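Local atomic coordinates of ferredoxin-thioredoxin reductase subunit A2, chloroplastic (Arabidopsis thaliana, PDB entry 7C2B), a protein that probably serves as the variable subunit of ferredoxin-thioredoxin reductase, the chloroplast enzyme that reduces thioredoxins with electrons from reduced ferredoxin. Residues A36-V42 / D105-D111; G62-V68 / P81-F86. One frame throughout, in Å; residues are numbered along the deposited sequence.

Contact 1 of 2, residues A36-V42 / D105-D111; sequences ARVRVTV and DEFELID
Ile110 leans on strand 37-40, its branches set against the two arginines Arg37 and Arg39. Its CB lies beside the Arg37 carbonyl, whose O also accepts the Ile110 N-H at an N-to-O distance of 2.9 Å. With CG2 anti to the backbone N and CG1 anti to the carbonyl carbon (chi1 -77°), the two branches part. CG2 meets Arg37 NH1 at 3.2 Å, while CG1 runs along the Val38-Arg39 peptide and lies over one face of the Arg39 guanidinium, offset toward its rim. The terminal Ile110 CD1 ends 3.5 Å from Val38 O. It also covers a face of the Arg37 guanidinium.

Arg39 and Glu108 form a hydrogen-bonded pair whose side chains run side by side on the same face of the sheet. Arg39 NH1 donates to Glu108 OE2 at 2.9 Å, in the guanidinium plane and on the anti side of the carboxylate; the two planes stand 87° apart. Arg39 NH2 makes a salt bridge to Glu61, so the guanidinium is shared between two acids. The opposite face carries Val40 and the Phe107 ring, which Val38 CG1 meets obliquely at Phe107 CD1, 3.5 Å away. At one end a water links Arg37 O to Asp111 N; at the other, Thr41 N donates to Glu106 O at 2.9 Å and 174°. Glu106 OE1 makes a salt bridge to a basic side chain on the chain of another protein. This antiparallel pairing of the first and last strands of the five-stranded sheet is consistent with the SH3-like fold of the family.

Contact 2 of 2, residues G62-V68 / P81-F86; sequences GFIKDYV and PFKVQF
The Phe82 ring takes Tyr67 CD1 over the centre of one face, 3.5 Å above the plane. The edge of Tyr67 points at that face, an edge-to-face pair with the planes at 52°. Ile64 CD1 approaches the same Phe82 ring obliquely, and Phe107 makes a further edge-to-face pair with it. With CG anti to the backbone N (chi1 178°), the Tyr67 ring is carried alongside Pro81, where Tyr67 CE1 lies 3.5 Å from Pro81 CB; its hydroxyl is bonded to Asp27. On the other side of the sheet, Gln85 CB covers one face of the Phe63 ring toward its rim, a CH-pi contact. The extended glutamine chain continues beside the ring, its amide plane turned 57° from it, and Lys65 NZ makes a weak bond to Gln85 OE1.

Between these two layers the antiparallel strands 62-67 and 82-86 are joined through a classic beta bulge, where the register slips by one: Lys65 and Asp66 together face Lys83. The Lys83 carbonyl O therefore accepts twice, from Lys65 N in a short bond, 2.6 Å, that is bent at the hydrogen, and from Asp66 N at 3.1 Å, in the carbonyl plane on a lone pair. The bulge lets Ile64 and Val84, and beyond it Tyr67 and Phe82, all project into the buried side, while Asp66 and Lys83 share the Phe63-Gln85 side. Lys83 N returns a bond to Asp66 O, and Phe63 and Gln85 exchange a reciprocal pair.

At the far end Gly62 CA makes a CA-H...O contact with Gln85 O, 3.1 Å away, and the Phe86 ring meets Gly62 N obliquely. Beyond Tyr67, Val68 N donates to Pro81 O at 3.2 Å.

Both contacts belong to one antiparallel sheet: strand 37-40 of contact 1 runs beside strand 61-67 of contact 2, through the backbone bonds Val38 N to Gly62 O and Ile64 N to Ala36 O. Contact 2, nested along the chain inside the loop that contact 1 closes, lies nearer the middle of the chain, its buried face lined by aromatic and branched apolar groups. Contact 1 includes an outermost strand of this chain and relies more on charge, with an arginine-glutamate salt bridge on its more exposed side. The apolar sides nevertheless merge, Val40 packing on Phe86 and Val38 on Ile64 and Val84.

Contact 1 of 2, residues A36-V42 / D105-D111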
ATOM      1  N   ALA B  36       3.340 -20.651  19.252  1.00 28.06           N
ATOM      2  CA  ALA B  36       2.504 -21.748  18.782  1.00 31.73           C
ATOM      3  C   ALA B  36       2.987 -22.266  17.436  1.00 30.93           C
ATOM      4  O   ALA B  36       3.456 -21.501  16.590  1.00 28.08           O
ATOM      5  CB  ALA B  36       1.045 -21.303  18.663  1.00 34.10           C
ATOM      6  N   ARG B  37       2.858 -23.572  17.234  1.00 31.38           N
ATOM      7  CA  ARG B  37       3.180 -24.172  15.948  1.00 33.25           C
ATOM      8  C   ARG B  37       2.039 -23.943  14.963  1.00 32.96           C
ATOM      9  O   ARG B  37       0.862 -24.062  15.316  1.00 32.53           O
ATOM     10  CB  ARG B  37       3.452 -25.667  16.111  1.00 34.09           C
ATOM     11  CG  ARG B  37       4.512 -25.975  17.166  1.00 41.03           C
ATOM     12  CD  ARG B  37       4.815 -27.463  17.249  1.00 46.24           C
ATOM     13  NE  ARG B  37       5.133 -28.010  15.934  1.00 51.43           N
ATOM     14  CZ  ARG B  37       4.452 -28.990  15.346  1.00 52.95           C
ATOM     15  NH1 ARG B  37       3.409 -29.542  15.961  1.00 52.79           N
ATOM     16  NH2 ARG B  37       4.818 -29.414  14.142  1.00 49.47           N
ATOM     17  N   VAL B  38       2.398 -23.613  13.716  1.00 28.77           N
ATOM     18  CA  VAL B  38       1.437 -23.256  12.682  1.00 29.55           C
ATOM     19  C   VAL B  38       1.820 -23.953  11.383  1.00 29.53           C
ATOM     20  O   VAL B  38       2.979 -24.309  11.156  1.00 28.06           O
ATOM     21  CB  VAL B  38       1.371 -21.728  12.447  1.00 26.61           C
ATOM     22  CG1 VAL B  38       0.833 -21.007  13.689  1.00 24.75           C
ATOM     23  CG2 VAL B  38       2.732 -21.186  12.059  1.00 26.33           C
ATOM     24  N   ARG B  39       0.822 -24.120  10.517  1.00 26.64           N
ATOM     25  CA  ARG B  39       0.997 -24.654   9.171  1.00 29.21           C
ATOM     26  C   ARG B  39       0.439 -23.644   8.178  1.00 25.63           C
ATOM     27  O   ARG B  39      -0.662 -23.122   8.378  1.00 25.41           O
ATOM     28  CB  ARG B  39       0.276 -26.002   9.023  1.00 32.06           C
ATOM     29  CG  ARG B  39       0.402 -26.662   7.652  1.00 32.60           C
ATOM     30  CD  ARG B  39      -0.357 -27.994   7.602  1.00 35.72           C
ATOM     31  NE  ARG B  39       0.155 -28.951   8.583  1.00 40.56           N
ATOM     32  CZ  ARG B  39      -0.512 -29.350   9.666  1.00 41.19           C
ATOM     33  NH1 ARG B  39      -1.722 -28.880   9.916  1.00 40.03           N
ATOM     34  NH2 ARG B  39       0.036 -30.218  10.503  1.00 44.19           N
ATOM     35  N   VAL B  40       1.185 -23.374   7.105  1.00 24.67           N
ATOM     36  CA  VAL B  40       0.694 -22.456   6.084  1.00 21.73           C
ATOM     37  C   VAL B  40      -0.375 -23.156   5.261  1.00 23.05           C
ATOM     38  O   VAL B  40      -0.172 -24.277   4.777  1.00 27.09           O
ATOM     39  CB  VAL B  40       1.844 -21.962   5.191  1.00 22.30           C
ATOM     40  CG1 VAL B  40       1.309 -21.099   4.054  1.00 19.29           C
ATOM     41  CG2 VAL B  40       2.861 -21.179   6.017  1.00 20.59           C
ATOM     42  N   THR B  41      -1.512 -22.491   5.077  1.00 24.32           N
ATOM     43  CA  THR B  41      -2.693 -23.132   4.512  1.00 29.23           C
ATOM     44  C   THR B  41      -3.064 -22.621   3.129  1.00 28.22           C
ATOM     45  O   THR B  41      -4.099 -23.035   2.590  1.00 27.79           O
ATOM     46  CB  THR B  41      -3.883 -22.954   5.458  1.00 25.76           C
ATOM     47  OG1 THR B  41      -4.013 -21.571   5.798  1.00 26.79           O
ATOM     48  CG2 THR B  41      -3.655 -23.737   6.732  1.00 31.28           C
ATOM     49  N   VAL B  42      -2.259 -21.737   2.546  1.00 24.28           N
ATOM     50  CA  VAL B  42      -2.551 -21.127   1.249  1.00 24.28           C
ATOM     51  C   VAL B  42      -1.271 -21.101   0.431  1.00 25.89           C
ATOM     52  O   VAL B  42      -0.165 -21.162   0.983  1.00 24.49           O
ATOM     53  CB  VAL B  42      -3.106 -19.695   1.392  1.00 26.74           C
ATOM     54  CG1 VAL B  42      -4.446 -19.689   2.153  1.00 30.60           C
ATOM     55  CG2 VAL B  42      -2.081 -18.798   2.078  1.00 25.94           C
ATOM     56  N   ASP B 105      -5.232 -15.239   8.055  1.00 26.22           N
ATOM     57  CA  ASP B 105      -5.915 -16.138   7.138  1.00 28.10           C
ATOM     58  C   ASP B 105      -4.958 -16.946   6.264  1.00 28.15           C
ATOM     59  O   ASP B 105      -5.415 -17.638   5.355  1.00 25.78           O
ATOM     60  CB  ASP B 105      -6.944 -15.369   6.285  1.00 30.49           C
ATOM     61  CG  ASP B 105      -6.327 -14.359   5.311  1.00 37.95           C
ATOM     62  OD1 ASP B 105      -5.089 -14.288   5.157  1.00 33.18           O
ATOM     63  OD2 ASP B 105      -7.118 -13.620   4.672  1.00 38.91           O
ATOM     64  N   GLU B 106      -3.652 -16.921   6.530  1.00 24.07           N
ATOM     65  CA  GLU B 106      -2.711 -17.698   5.738  1.00 23.11           C
ATOM     66  C   GLU B 106      -2.214 -18.948   6.452  1.00 23.41           C
ATOM     67  O   GLU B 106      -1.448 -19.718   5.867  1.00 22.90           O
ATOM     68  CB  GLU B 106      -1.520 -16.808   5.330  1.00 22.91           C
ATOM     69  CG  GLU B 106      -1.981 -15.644   4.457  1.00 24.24           C
ATOM     70  CD  GLU B 106      -0.879 -14.650   4.125  1.00 25.77           C
ATOM     71  OE1 GLU B 106       0.050 -14.473   4.947  1.00 21.01           O
ATOM     72  OE2 GLU B 106      -0.963 -14.034   3.041  1.00 27.37           O
ATOM     73  N   PHE B 107      -2.616 -19.173   7.700  1.00 22.45           N
ATOM     74  CA  PHE B 107      -2.104 -20.321   8.432  1.00 24.86           C
ATOM     75  C   PHE B 107      -3.169 -20.817   9.402  1.00 25.79           C
ATOM     76  O   PHE B 107      -4.158 -20.135   9.675  1.00 24.74           O
ATOM     77  CB  PHE B 107      -0.795 -19.985   9.174  1.00 22.77           C
ATOM     78  CG  PHE B 107      -0.953 -18.937  10.248  1.00 22.79           C
ATOM     79  CD1 PHE B 107      -1.292 -19.297  11.543  1.00 25.92           C
ATOM     80  CD2 PHE B 107      -0.759 -17.596   9.958  1.00 22.59           C
ATOM     81  CE1 PHE B 107      -1.448 -18.340  12.522  1.00 27.67           C
ATOM     82  CE2 PHE B 107      -0.907 -16.627  10.933  1.00 25.63           C
ATOM     83  CZ  PHE B 107      -1.251 -16.998  12.221  1.00 25.19           C
ATOM     84  N   GLU B 108      -2.934 -22.014   9.934  1.00 27.05           N
ATOM     85  CA  GLU B 108      -3.764 -22.603  10.975  1.00 28.89           C
ATOM     86  C   GLU B 108      -2.864 -23.066  12.114  1.00 31.80           C
ATOM     87  O   GLU B 108      -1.711 -23.459  11.897  1.00 28.83           O
ATOM     88  CB  GLU B 108      -4.593 -23.791  10.427  1.00 28.80           C
ATOM     89  CG  GLU B 108      -3.754 -25.051  10.186  1.00 33.55           C
ATOM     90  CD  GLU B 108      -4.445 -26.087   9.314  1.00 38.26           C
ATOM     91  OE1 GLU B 108      -5.622 -25.884   8.948  1.00 36.50           O
ATOM     92  OE2 GLU B 108      -3.796 -27.106   8.992  1.00 42.20           O
ATOM     93  N   LEU B 109      -3.388 -22.998  13.336  1.00 31.57           N
ATOM     94  CA  LEU B 109      -2.692 -23.583  14.476  1.00 32.69           C
ATOM     95  C   LEU B 109      -2.615 -25.097  14.326  1.00 35.32           C
ATOM     96  O   LEU B 109      -3.566 -25.742  13.876  1.00 36.88           O
ATOM     97  CB  LEU B 109      -3.406 -23.229  15.780  1.00 38.41           C
ATOM     98  CG  LEU B 109      -3.361 -21.769  16.231  1.00 35.62           C
ATOM     99  CD1 LEU B 109      -4.100 -21.604  17.548  1.00 40.70           C
ATOM    100  CD2 LEU B 109      -1.937 -21.315  16.366  1.00 34.69           C
ATOM    101  N   ILE B 110      -1.481 -25.669  14.711  1.00 37.76           N
ATOM    102  CA  ILE B 110      -1.288 -27.112  14.589  1.00 39.42           C
ATOM    103  C   ILE B 110      -1.831 -27.853  15.805  1.00 45.21           C
ATOM    104  O   ILE B 110      -2.626 -28.786  15.663  1.00 46.68           O
ATOM    105  CB  ILE B 110       0.203 -27.425  14.356  1.00 42.57           C
ATOM    106  CG1 ILE B 110       0.579 -27.133  12.903  1.00 39.21           C
ATOM    107  CG2 ILE B 110       0.502 -28.880  14.685  1.00 46.33           C
ATOM    108  CD1 ILE B 110       2.035 -27.365  12.608  1.00 38.64           C
ATOM    109  N   ASP B 111      -1.417 -27.430  17.001  1.00 44.45           N
ATOM    110  CA  ASP B 111      -1.693 -28.118  18.276  1.00 53.23           C
ATOM    111  C   ASP B 111      -0.907 -29.424  18.376  1.00 54.29           C
ATOM    112  O   ASP B 111      -1.248 -30.421  17.736  1.00 58.16           O
ATOM    113  CB  ASP B 111      -3.194 -28.394  18.464  1.00 53.11           C
ATOM    114  CG  ASP B 111      -4.031 -27.131  18.393  1.00 52.80           C
ATOM    115  OD1 ASP B 111      -3.695 -26.167  19.112  1.00 53.56           O
ATOM    116  OD2 ASP B 111      -5.020 -27.102  17.626  1.00 54.55           O
TER
HETATM  117  O   HOH W   1      -0.253 -24.781  17.860  1.00 41.87           O

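Contact 2 of 2, residues G62-V68 / P81-F86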
ATOM      1  N   GLY B  62       5.900 -24.211  10.986  1.00 27.86           N
ATOM      2  CA  GLY B  62       6.855 -23.437  11.750  1.00 27.30           C
ATOM      3  C   GLY B  62       6.238 -22.992  13.056  1.00 25.91           C
ATOM      4  O   GLY B  62       5.259 -23.590  13.505  1.00 30.98           O
ATOM      5  N   PHE B  63       6.771 -21.951  13.682  1.00 25.73           N
ATOM      6  CA  PHE B  63       6.147 -21.464  14.899  1.00 28.60           C
ATOM      7  C   PHE B  63       6.158 -19.949  14.907  1.00 24.47           C
ATOM      8  O   PHE B  63       7.024 -19.311  14.303  1.00 24.08           O
ATOM      9  CB  PHE B  63       6.822 -22.031  16.172  1.00 28.48           C
ATOM     10  CG  PHE B  63       8.189 -21.477  16.466  1.00 27.42           C
ATOM     11  CD1 PHE B  63       9.327 -22.119  15.987  1.00 30.98           C
ATOM     12  CD2 PHE B  63       8.346 -20.357  17.270  1.00 26.50           C
ATOM     13  CE1 PHE B  63      10.589 -21.639  16.274  1.00 30.04           C
ATOM     14  CE2 PHE B  63       9.602 -19.862  17.564  1.00 30.89           C
ATOM     15  CZ  PHE B  63      10.736 -20.504  17.059  1.00 30.84           C
ATOM     16  N   ILE B  64       5.174 -19.378  15.593  1.00 23.38           N
ATOM     17  CA  ILE B  64       5.043 -17.928  15.633  1.00 24.69           C
ATOM     18  C   ILE B  64       6.157 -17.372  16.512  1.00 25.23           C
ATOM     19  O   ILE B  64       6.205 -17.626  17.718  1.00 28.14           O
ATOM     20  CB  ILE B  64       3.662 -17.501  16.130  1.00 24.43           C
ATOM     21  CG1 ILE B  64       2.606 -17.894  15.095  1.00 25.26           C
ATOM     22  CG2 ILE B  64       3.642 -16.003  16.423  1.00 22.49           C
ATOM     23  CD1 ILE B  64       1.186 -17.851  15.630  1.00 25.13           C
ATOM     24  N   LYS B  65       7.059 -16.617  15.895  1.00 21.69           N
ATOM     25  CA  LYS B  65       8.169 -15.994  16.601  1.00 27.22           C
ATOM     26  C   LYS B  65       7.732 -14.717  17.298  1.00 28.44           C
ATOM     27  O   LYS B  65       8.156 -14.440  18.425  1.00 29.33           O
ATOM     28  CB  LYS B  65       9.295 -15.694  15.610  1.00 25.97           C
ATOM     29  CG  LYS B  65      10.603 -15.216  16.240  1.00 27.97           C
ATOM     30  CD  LYS B  65      11.389 -16.401  16.798  1.00 29.50           C
ATOM     31  CE  LYS B  65      12.731 -15.951  17.373  1.00 30.33           C
ATOM     32  NZ  LYS B  65      13.518 -17.097  17.901  1.00 31.08           N
ATOM     33  N   ASP B  66       6.896 -13.925  16.637  1.00 23.66           N
ATOM     34  CA  ASP B  66       6.462 -12.662  17.203  1.00 26.50           C
ATOM     35  C   ASP B  66       5.138 -12.276  16.576  1.00 28.49           C
ATOM     36  O   ASP B  66       4.777 -12.742  15.491  1.00 24.76           O
ATOM     37  CB  ASP B  66       7.493 -11.546  16.984  1.00 25.96           C
ATOM     38  CG  ASP B  66       7.512 -10.538  18.127  1.00 36.46           C
ATOM     39  OD1 ASP B  66       6.573 -10.552  18.955  1.00 32.39           O
ATOM     40  OD2 ASP B  66       8.473  -9.738  18.208  1.00 40.44           O
ATOM     41  N   TYR B  67       4.415 -11.432  17.298  1.00 25.25           N
ATOM     42  CA  TYR B  67       3.263 -10.716  16.777  1.00 26.24           C
ATOM     43  C   TYR B  67       3.493  -9.255  17.103  1.00 29.52           C
ATOM     44  O   TYR B  67       3.550  -8.885  18.277  1.00 34.36           O
ATOM     45  CB  TYR B  67       1.970 -11.213  17.415  1.00 28.33           C
ATOM     46  CG  TYR B  67       0.737 -10.482  16.959  1.00 28.77           C
ATOM     47  CD1 TYR B  67       0.125 -10.810  15.753  1.00 24.99           C
ATOM     48  CD2 TYR B  67       0.163  -9.490  17.744  1.00 28.16           C
ATOM     49  CE1 TYR B  67      -1.030 -10.157  15.333  1.00 28.16           C
ATOM     50  CE2 TYR B  67      -0.988  -8.831  17.339  1.00 31.89           C
ATOM     51  CZ  TYR B  67      -1.583  -9.168  16.134  1.00 31.76           C
ATOM     52  OH  TYR B  67      -2.731  -8.516  15.735  1.00 30.91           O
ATOM     53  N   VAL B  68       3.664  -8.427  16.089  1.00 28.52           N
ATOM     54  CA  VAL B  68       4.042  -7.046  16.339  1.00 32.70           C
ATOM     55  C   VAL B  68       3.010  -6.143  15.686  1.00 34.24           C
ATOM     56  O   VAL B  68       2.942  -6.043  14.456  1.00 31.91           O
ATOM     57  CB  VAL B  68       5.461  -6.735  15.849  1.00 37.20           C
ATOM     58  CG1 VAL B  68       5.812  -5.292  16.163  1.00 36.17           C
ATOM     59  CG2 VAL B  68       6.463  -7.666  16.530  1.00 36.06           C
ATOM     60  N   PRO B  81       1.223  -9.326  10.410  1.00 23.97           N
ATOM     61  CA  PRO B  81       1.777  -9.102  11.757  1.00 24.54           C
ATOM     62  C   PRO B  81       2.427 -10.304  12.423  1.00 22.70           C
ATOM     63  O   PRO B  81       3.160 -10.100  13.400  1.00 24.31           O
ATOM     64  CB  PRO B  81       0.555  -8.641  12.571  1.00 25.09           C
ATOM     65  CG  PRO B  81      -0.580  -9.225  11.888  1.00 23.19           C
ATOM     66  CD  PRO B  81      -0.247  -9.247  10.408  1.00 24.03           C
ATOM     67  N   PHE B  82       2.196 -11.529  11.951  1.00 21.77           N
ATOM     68  CA  PHE B  82       2.784 -12.721  12.555  1.00 20.41           C
ATOM     69  C   PHE B  82       4.137 -13.018  11.923  1.00 23.34           C
ATOM     70  O   PHE B  82       4.213 -13.369  10.742  1.00 21.97           O
ATOM     71  CB  PHE B  82       1.864 -13.929  12.381  1.00 21.06           C
ATOM     72  CG  PHE B  82       0.576 -13.839  13.162  1.00 23.23           C
ATOM     73  CD1 PHE B  82       0.508 -14.306  14.469  1.00 25.38           C
ATOM     74  CD2 PHE B  82      -0.575 -13.323  12.579  1.00 24.46           C
ATOM     75  CE1 PHE B  82      -0.679 -14.237  15.191  1.00 24.40           C
ATOM     76  CE2 PHE B  82      -1.777 -13.257  13.298  1.00 26.63           C
ATOM     77  CZ  PHE B  82      -1.826 -13.713  14.606  1.00 23.93           C
ATOM     78  N   LYS B  83       5.201 -12.913  12.709  1.00 20.59           N
ATOM     79  CA  LYS B  83       6.522 -13.305  12.237  1.00 21.90           C
ATOM     80  C   LYS B  83       6.704 -14.777  12.583  1.00 24.23           C
ATOM     81  O   LYS B  83       6.672 -15.144  13.759  1.00 22.36           O
ATOM     82  CB  LYS B  83       7.609 -12.437  12.867  1.00 20.02           C
ATOM     83  CG  LYS B  83       9.002 -12.614  12.250  1.00 24.10           C
ATOM     84  CD  LYS B  83      10.025 -11.778  13.011  1.00 27.37           C
ATOM     85  CE  LYS B  83      11.440 -12.292  12.830  1.00 37.22           C
ATOM     86  NZ  LYS B  83      12.415 -11.334  13.445  1.00 37.30           N
ATOM     87  N   VAL B  84       6.855 -15.621  11.563  1.00 21.24           N
ATOM     88  CA  VAL B  84       6.864 -17.070  11.740  1.00 22.47           C
ATOM     89  C   VAL B  84       8.241 -17.606  11.377  1.00 24.13           C
ATOM     90  O   VAL B  84       8.792 -17.262  10.323  1.00 20.55           O
ATOM     91  CB  VAL B  84       5.772 -17.743  10.891  1.00 23.00           C
ATOM     92  CG1 VAL B  84       5.765 -19.242  11.129  1.00 22.84           C
ATOM     93  CG2 VAL B  84       4.421 -17.140  11.215  1.00 21.91           C
ATOM     94  N   GLN B  85       8.789 -18.461  12.244  1.00 22.69           N
ATOM     95  CA  GLN B  85      10.084 -19.084  11.999  1.00 22.59           C
ATOM     96  C   GLN B  85       9.889 -20.432  11.321  1.00 24.86           C
ATOM     97  O   GLN B  85       9.113 -21.266  11.797  1.00 25.95           O
ATOM     98  CB  GLN B  85      10.864 -19.261  13.302  1.00 26.75           C
ATOM     99  CG  GLN B  85      12.199 -19.993  13.139  1.00 27.18           C
ATOM    100  CD  GLN B  85      13.020 -19.961  14.415  1.00 30.33           C
ATOM    101  OE1 GLN B  85      13.106 -18.930  15.076  1.00 30.79           O
ATOM    102  NE2 GLN B  85      13.607 -21.095  14.778  1.00 32.51           N
ATOM    103  N   PHE B  86      10.589 -20.631  10.205  1.00 26.16           N
ATOM    104  CA  PHE B  86      10.583 -21.879   9.460  1.00 26.85           C
ATOM    105  C   PHE B  86      12.005 -22.409   9.383  1.00 27.68           C
ATOM    106  O   PHE B  86      12.968 -21.647   9.441  1.00 26.39           O
ATOM    107  CB  PHE B  86      10.053 -21.696   8.028  1.00 24.90           C
ATOM    108  CG  PHE B  86       8.614 -21.270   7.953  1.00 26.65           C
ATOM    109  CD1 PHE B  86       7.596 -22.213   7.977  1.00 25.98           C
ATOM    110  CD2 PHE B  86       8.278 -19.928   7.825  1.00 24.21           C
ATOM    111  CE1 PHE B  86       6.270 -21.828   7.902  1.00 28.65           C
ATOM    112  CE2 PHE B  86       6.960 -19.534   7.747  1.00 23.14           C
ATOM    113  CZ  PHE B  86       5.948 -20.488   7.782  1.00 25.68           C
TER